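Local coordinates for proton-dependent oligopeptide transporter family protein (Xanthomonas campestris, PDB 6EI3), which probably couples the uptake of small peptides across the bacterial membrane to proton movement, as a POT-family member of the Major Facilitator Superfamily, at residues Ala282-Phe296 and Phe420-Val433. Residues are numbered along the deposited sequence; the frame is centred on the assembly and turned at random.
Sequences AVDGVRALLRVLVIF and FAYSQAPPSMKGVV. With 78M ((2S)-2,3-dihydroxypropyl(7Z)-pentadec-7-enoate), chain O.
Leu289 reaches from helix 282-296 into the turn between helices 420-424 and 430-433, and its two methyl branches divide the work. CD2 faces the turn itself, with Met429 SD 3.6 Å from Leu289 CD2 and Ala425 CB and Pro426 CD close by. CD1 turns to the start of the next helix and touches two valines, 3.8 Å from Val433 CG2 and almost as near Val432 CG1. A chi1 of -114°, well off a staggered value, carries both branches into this apolar pocket. Met429, at the N-cap of helix 430-433, holds its CG opposite its own carbonyl carbon (chi1 -74°); the extended chain beyond runs obliquely across Leu289 and brings CE to 3.9 Å from Val286 CG2. Beside it the Pro426 ring presses on the backbone of Gly285, its CG a tight 3.5 Å from Gly285 CA.

The arrangement belongs to the all-helical Major Facilitator fold: helices 400-424 and 430-456 form a hairpin, and helix 281-306 packs against its bend, running nearly antiparallel to helix 420-424 (162°). Phe206 of helix 206-215 also touches Leu289 and Val432.

Toward the C-terminal end of 282-296, Phe296 and, from the facing helix, Phe420 take over. Ile295 CD1 abuts the edge of the Phe420 ring, 3.6 Å from Phe420 CE2, while Tyr497 meets the same ring edge-to-face. Val292 places CG1 over the centre of the Phe296 ring and against Ala421 CB. Phe296 in turn points its edge, through CE2, at Val433 O at 3.4 Å; its CZ comes obliquely onto Ala421 CB. On Leu290, Arg291, Leu293 and Val294, the same helix carries part of the pocket of a bound monoacylglycerol.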
# COMPACT_ATOMS: atom_id res chain seq x y z
N ALA A 282 -27.09 -3.62 9.81
CA ALA A 282 -26.22 -2.43 9.76
C ALA A 282 -25.24 -2.47 10.94
O ALA A 282 -24.04 -2.25 10.73
CB ALA A 282 -27.07 -1.16 9.83
N VAL A 283 -25.74 -2.78 12.17
CA VAL A 283 -24.94 -2.89 13.41
C VAL A 283 -23.96 -4.07 13.32
O VAL A 283 -22.77 -3.90 13.62
CB VAL A 283 -25.80 -2.92 14.70
CG1 VAL A 283 -24.94 -3.03 15.95
CG2 VAL A 283 -26.70 -1.69 14.79
N ASP A 284 -24.46 -5.26 12.89
CA ASP A 284 -23.66 -6.48 12.69
C ASP A 284 -22.60 -6.21 11.63
O ASP A 284 -21.47 -6.66 11.78
CB ASP A 284 -24.54 -7.66 12.25
CG ASP A 284 -25.57 -8.16 13.25
OD1 ASP A 284 -25.54 -7.69 14.41
OD2 ASP A 284 -26.41 -9.00 12.87
N GLY A 285 -22.97 -5.49 10.58
CA GLY A 285 -22.10 -5.08 9.48
C GLY A 285 -20.93 -4.23 9.93
O GLY A 285 -19.82 -4.41 9.42
N VAL A 286 -21.15 -3.33 10.90
CA VAL A 286 -20.12 -2.47 11.48
C VAL A 286 -19.24 -3.31 12.43
O VAL A 286 -18.04 -3.09 12.47
CB VAL A 286 -20.71 -1.17 12.13
CG1 VAL A 286 -19.65 -0.39 12.92
CG2 VAL A 286 -21.33 -0.28 11.06
N ARG A 287 -19.84 -4.30 13.15
CA ARG A 287 -19.10 -5.24 14.01
C ARG A 287 -18.11 -6.05 13.16
O ARG A 287 -16.95 -6.22 13.56
CB ARG A 287 -20.06 -6.19 14.76
CG ARG A 287 -19.35 -6.94 15.89
CD ARG A 287 -20.28 -7.51 16.95
NE ARG A 287 -20.96 -6.50 17.76
CZ ARG A 287 -20.42 -5.84 18.78
NH1 ARG A 287 -19.15 -6.03 19.10
NH2 ARG A 287 -21.14 -4.96 19.46
N ALA A 288 -18.58 -6.55 12.00
CA ALA A 288 -17.78 -7.31 11.05
C ALA A 288 -16.63 -6.45 10.51
O ALA A 288 -15.49 -6.92 10.44
CB ALA A 288 -18.67 -7.80 9.91
N LEU A 289 -16.91 -5.16 10.18
CA LEU A 289 -15.91 -4.19 9.69
C LEU A 289 -14.81 -3.95 10.73
O LEU A 289 -13.65 -3.83 10.35
CB LEU A 289 -16.58 -2.84 9.34
CG LEU A 289 -16.61 -2.36 7.88
CD1 LEU A 289 -15.26 -2.52 7.17
CD2 LEU A 289 -17.73 -3.00 7.10
N LEU A 290 -15.17 -3.87 12.02
CA LEU A 290 -14.19 -3.67 13.10
C LEU A 290 -13.30 -4.89 13.31
O LEU A 290 -12.11 -4.73 13.60
CB LEU A 290 -14.84 -3.20 14.40
CG LEU A 290 -15.49 -1.82 14.37
CD1 LEU A 290 -16.32 -1.60 15.62
CD2 LEU A 290 -14.44 -0.69 14.14
N ARG A 291 -13.85 -6.09 13.13
CA ARG A 291 -13.07 -7.33 13.20
C ARG A 291 -12.06 -7.35 12.05
O ARG A 291 -10.92 -7.77 12.25
CB ARG A 291 -13.98 -8.55 13.14
CG ARG A 291 -14.76 -8.77 14.42
CD ARG A 291 -15.35 -10.16 14.41
NE ARG A 291 -16.43 -10.30 15.39
CZ ARG A 291 -17.72 -10.24 15.09
NH1 ARG A 291 -18.11 -10.01 13.84
NH2 ARG A 291 -18.63 -10.40 16.04
N VAL A 292 -12.46 -6.85 10.86
CA VAL A 292 -11.63 -6.72 9.66
C VAL A 292 -10.48 -5.75 9.91
O VAL A 292 -9.34 -6.02 9.51
CB VAL A 292 -12.47 -6.34 8.41
CG1 VAL A 292 -11.63 -5.65 7.33
CG2 VAL A 292 -13.19 -7.55 7.84
N LEU A 293 -10.78 -4.62 10.58
CA LEU A 293 -9.79 -3.61 10.93
C LEU A 293 -8.67 -4.22 11.78
O LEU A 293 -7.50 -3.86 11.57
CB LEU A 293 -10.47 -2.39 11.63
CG LEU A 293 -9.55 -1.23 12.12
CD1 LEU A 293 -8.84 -0.53 10.96
CD2 LEU A 293 -10.33 -0.21 12.94
N VAL A 294 -9.00 -5.17 12.69
CA VAL A 294 -8.00 -5.87 13.50
C VAL A 294 -7.12 -6.76 12.61
O VAL A 294 -5.89 -6.69 12.71
CB VAL A 294 -8.59 -6.63 14.72
CG1 VAL A 294 -7.50 -7.38 15.48
CG2 VAL A 294 -9.31 -5.66 15.65
N ILE A 295 -7.75 -7.57 11.72
CA ILE A 295 -7.04 -8.43 10.76
C ILE A 295 -6.09 -7.55 9.90
O ILE A 295 -4.91 -7.90 9.77
CB ILE A 295 -8.08 -9.24 9.92
CG1 ILE A 295 -8.64 -10.40 10.76
CG2 ILE A 295 -7.48 -9.78 8.62
CD1 ILE A 295 -10.12 -10.65 10.61
N PHE A 296 -6.59 -6.41 9.37
CA PHE A 296 -5.80 -5.46 8.57
C PHE A 296 -4.63 -4.87 9.37
O PHE A 296 -3.53 -4.78 8.84
CB PHE A 296 -6.67 -4.33 7.98
CG PHE A 296 -7.53 -4.68 6.77
CD1 PHE A 296 -7.61 -6.00 6.30
CD2 PHE A 296 -8.25 -3.70 6.10
CE1 PHE A 296 -8.41 -6.32 5.20
CE2 PHE A 296 -9.06 -4.03 5.01
CZ PHE A 296 -9.13 -5.33 4.56
N PHE A 420 -10.93 -11.66 1.33
CA PHE A 420 -11.42 -12.13 2.62
C PHE A 420 -12.29 -11.04 3.26
O PHE A 420 -13.38 -11.33 3.73
CB PHE A 420 -10.24 -12.51 3.55
CG PHE A 420 -10.63 -12.59 5.01
CD1 PHE A 420 -11.24 -13.72 5.52
CD2 PHE A 420 -10.44 -11.50 5.86
CE1 PHE A 420 -11.62 -13.79 6.86
CE2 PHE A 420 -10.83 -11.57 7.20
CZ PHE A 420 -11.43 -12.71 7.69
N ALA A 421 -11.79 -9.80 3.30
CA ALA A 421 -12.55 -8.73 3.95
C ALA A 421 -13.89 -8.47 3.25
O ALA A 421 -14.90 -8.31 3.94
CB ALA A 421 -11.71 -7.47 4.00
N TYR A 422 -13.92 -8.54 1.90
CA TYR A 422 -15.15 -8.36 1.12
C TYR A 422 -16.19 -9.42 1.47
O TYR A 422 -17.35 -9.08 1.65
CB TYR A 422 -14.85 -8.37 -0.38
CG TYR A 422 -14.25 -7.08 -0.93
CD1 TYR A 422 -14.58 -5.85 -0.38
CD2 TYR A 422 -13.43 -7.10 -2.06
CE1 TYR A 422 -14.08 -4.66 -0.91
CE2 TYR A 422 -12.91 -5.92 -2.58
CZ TYR A 422 -13.24 -4.70 -2.01
OH TYR A 422 -12.74 -3.53 -2.54
N SER A 423 -15.77 -10.70 1.59
CA SER A 423 -16.63 -11.83 1.93
C SER A 423 -17.27 -11.72 3.32
O SER A 423 -18.31 -12.31 3.54
CB SER A 423 -15.83 -13.13 1.84
OG SER A 423 -15.02 -13.32 3.00
N GLN A 424 -16.64 -10.98 4.26
CA GLN A 424 -17.08 -10.84 5.66
C GLN A 424 -17.85 -9.56 5.95
O GLN A 424 -18.63 -9.51 6.87
CB GLN A 424 -15.86 -10.91 6.63
CG GLN A 424 -14.96 -12.14 6.44
CD GLN A 424 -15.70 -13.40 6.79
OE1 GLN A 424 -16.11 -13.61 7.94
NE2 GLN A 424 -15.95 -14.24 5.81
N ALA A 425 -17.57 -8.50 5.23
CA ALA A 425 -18.21 -7.21 5.45
C ALA A 425 -19.44 -7.07 4.53
O ALA A 425 -19.50 -7.78 3.52
CB ALA A 425 -17.21 -6.11 5.18
N PRO A 426 -20.43 -6.19 4.82
CA PRO A 426 -21.58 -6.06 3.91
C PRO A 426 -21.16 -5.52 2.54
O PRO A 426 -20.34 -4.60 2.51
CB PRO A 426 -22.50 -5.06 4.62
CG PRO A 426 -22.02 -5.01 6.01
CD PRO A 426 -20.56 -5.28 5.97
N PRO A 427 -21.65 -6.08 1.40
CA PRO A 427 -21.21 -5.58 0.08
C PRO A 427 -21.45 -4.08 -0.16
O PRO A 427 -20.71 -3.46 -0.92
CB PRO A 427 -21.97 -6.47 -0.91
CG PRO A 427 -22.23 -7.72 -0.15
CD PRO A 427 -22.56 -7.24 1.24
N SER A 428 -22.42 -3.49 0.54
CA SER A 428 -22.73 -2.07 0.48
C SER A 428 -21.64 -1.23 1.16
O SER A 428 -21.55 -0.02 0.90
CB SER A 428 -24.07 -1.79 1.13
OG SER A 428 -24.03 -2.16 2.50
N MET A 429 -20.84 -1.85 2.05
CA MET A 429 -19.75 -1.20 2.79
C MET A 429 -18.35 -1.49 2.20
O MET A 429 -17.36 -1.31 2.90
CB MET A 429 -19.81 -1.57 4.29
CG MET A 429 -20.92 -0.89 5.04
SD MET A 429 -20.88 -1.26 6.81
CE MET A 429 -22.40 -0.49 7.32
N LYS A 430 -18.29 -1.91 0.91
CA LYS A 430 -17.06 -2.24 0.16
C LYS A 430 -16.05 -1.09 0.08
O LYS A 430 -14.84 -1.34 0.01
CB LYS A 430 -17.40 -2.69 -1.27
CG LYS A 430 -17.71 -4.17 -1.43
CD LYS A 430 -18.15 -4.44 -2.87
CE LYS A 430 -18.96 -5.70 -3.02
NZ LYS A 430 -19.63 -5.76 -4.34
N GLY A 431 -16.57 0.14 0.05
CA GLY A 431 -15.76 1.36 -0.01
C GLY A 431 -14.96 1.58 1.25
O GLY A 431 -13.82 2.04 1.19
N VAL A 432 -15.56 1.24 2.41
CA VAL A 432 -14.96 1.33 3.74
C VAL A 432 -13.83 0.29 3.84
O VAL A 432 -12.76 0.60 4.37
CB VAL A 432 -16.02 1.14 4.86
CG1 VAL A 432 -15.39 1.22 6.26
CG2 VAL A 432 -17.15 2.16 4.73
N VAL A 433 -14.08 -0.95 3.36
CA VAL A 433 -13.09 -2.04 3.35
C VAL A 433 -11.85 -1.58 2.58
O VAL A 433 -10.73 -1.73 3.07
CB VAL A 433 -13.67 -3.35 2.75
CG1 VAL A 433 -12.56 -4.36 2.46
CG2 VAL A 433 -14.73 -3.96 3.67
O21 78M O . -12.12 -9.07 17.71
C20 78M O . -12.64 -7.77 17.50
C18 78M O . -11.78 -6.72 18.17
O19 78M O . -11.69 -6.98 19.57
C17 78M O . -12.29 -5.32 17.94
O2 78M O . -11.18 -4.44 18.22
C1 78M O . -11.26 -3.17 17.80
O1 78M O . -12.26 -2.67 17.36
C2 78M O . -9.94 -2.47 17.95
C3 78M O . -9.37 -1.99 16.62
C4 78M O . -7.86 -2.19 16.53
C5 78M O . -7.05 -0.90 16.43
C6 78M O . -7.01 -0.27 15.03
C7 78M O . -5.70 -0.50 14.34
C8 78M O . -4.78 0.41 14.08
C9 78M O . -3.47 0.16 13.40
C10 78M O . -2.38 -0.22 14.40
C11 78M O . -1.54 -1.43 14.00
C12 78M O . -1.04 -2.23 15.19
C13 78M O . -0.34 -3.54 14.85
C15 78M O . 1.84 -4.71 14.40
C14 78M O . 1.11 -3.40 14.42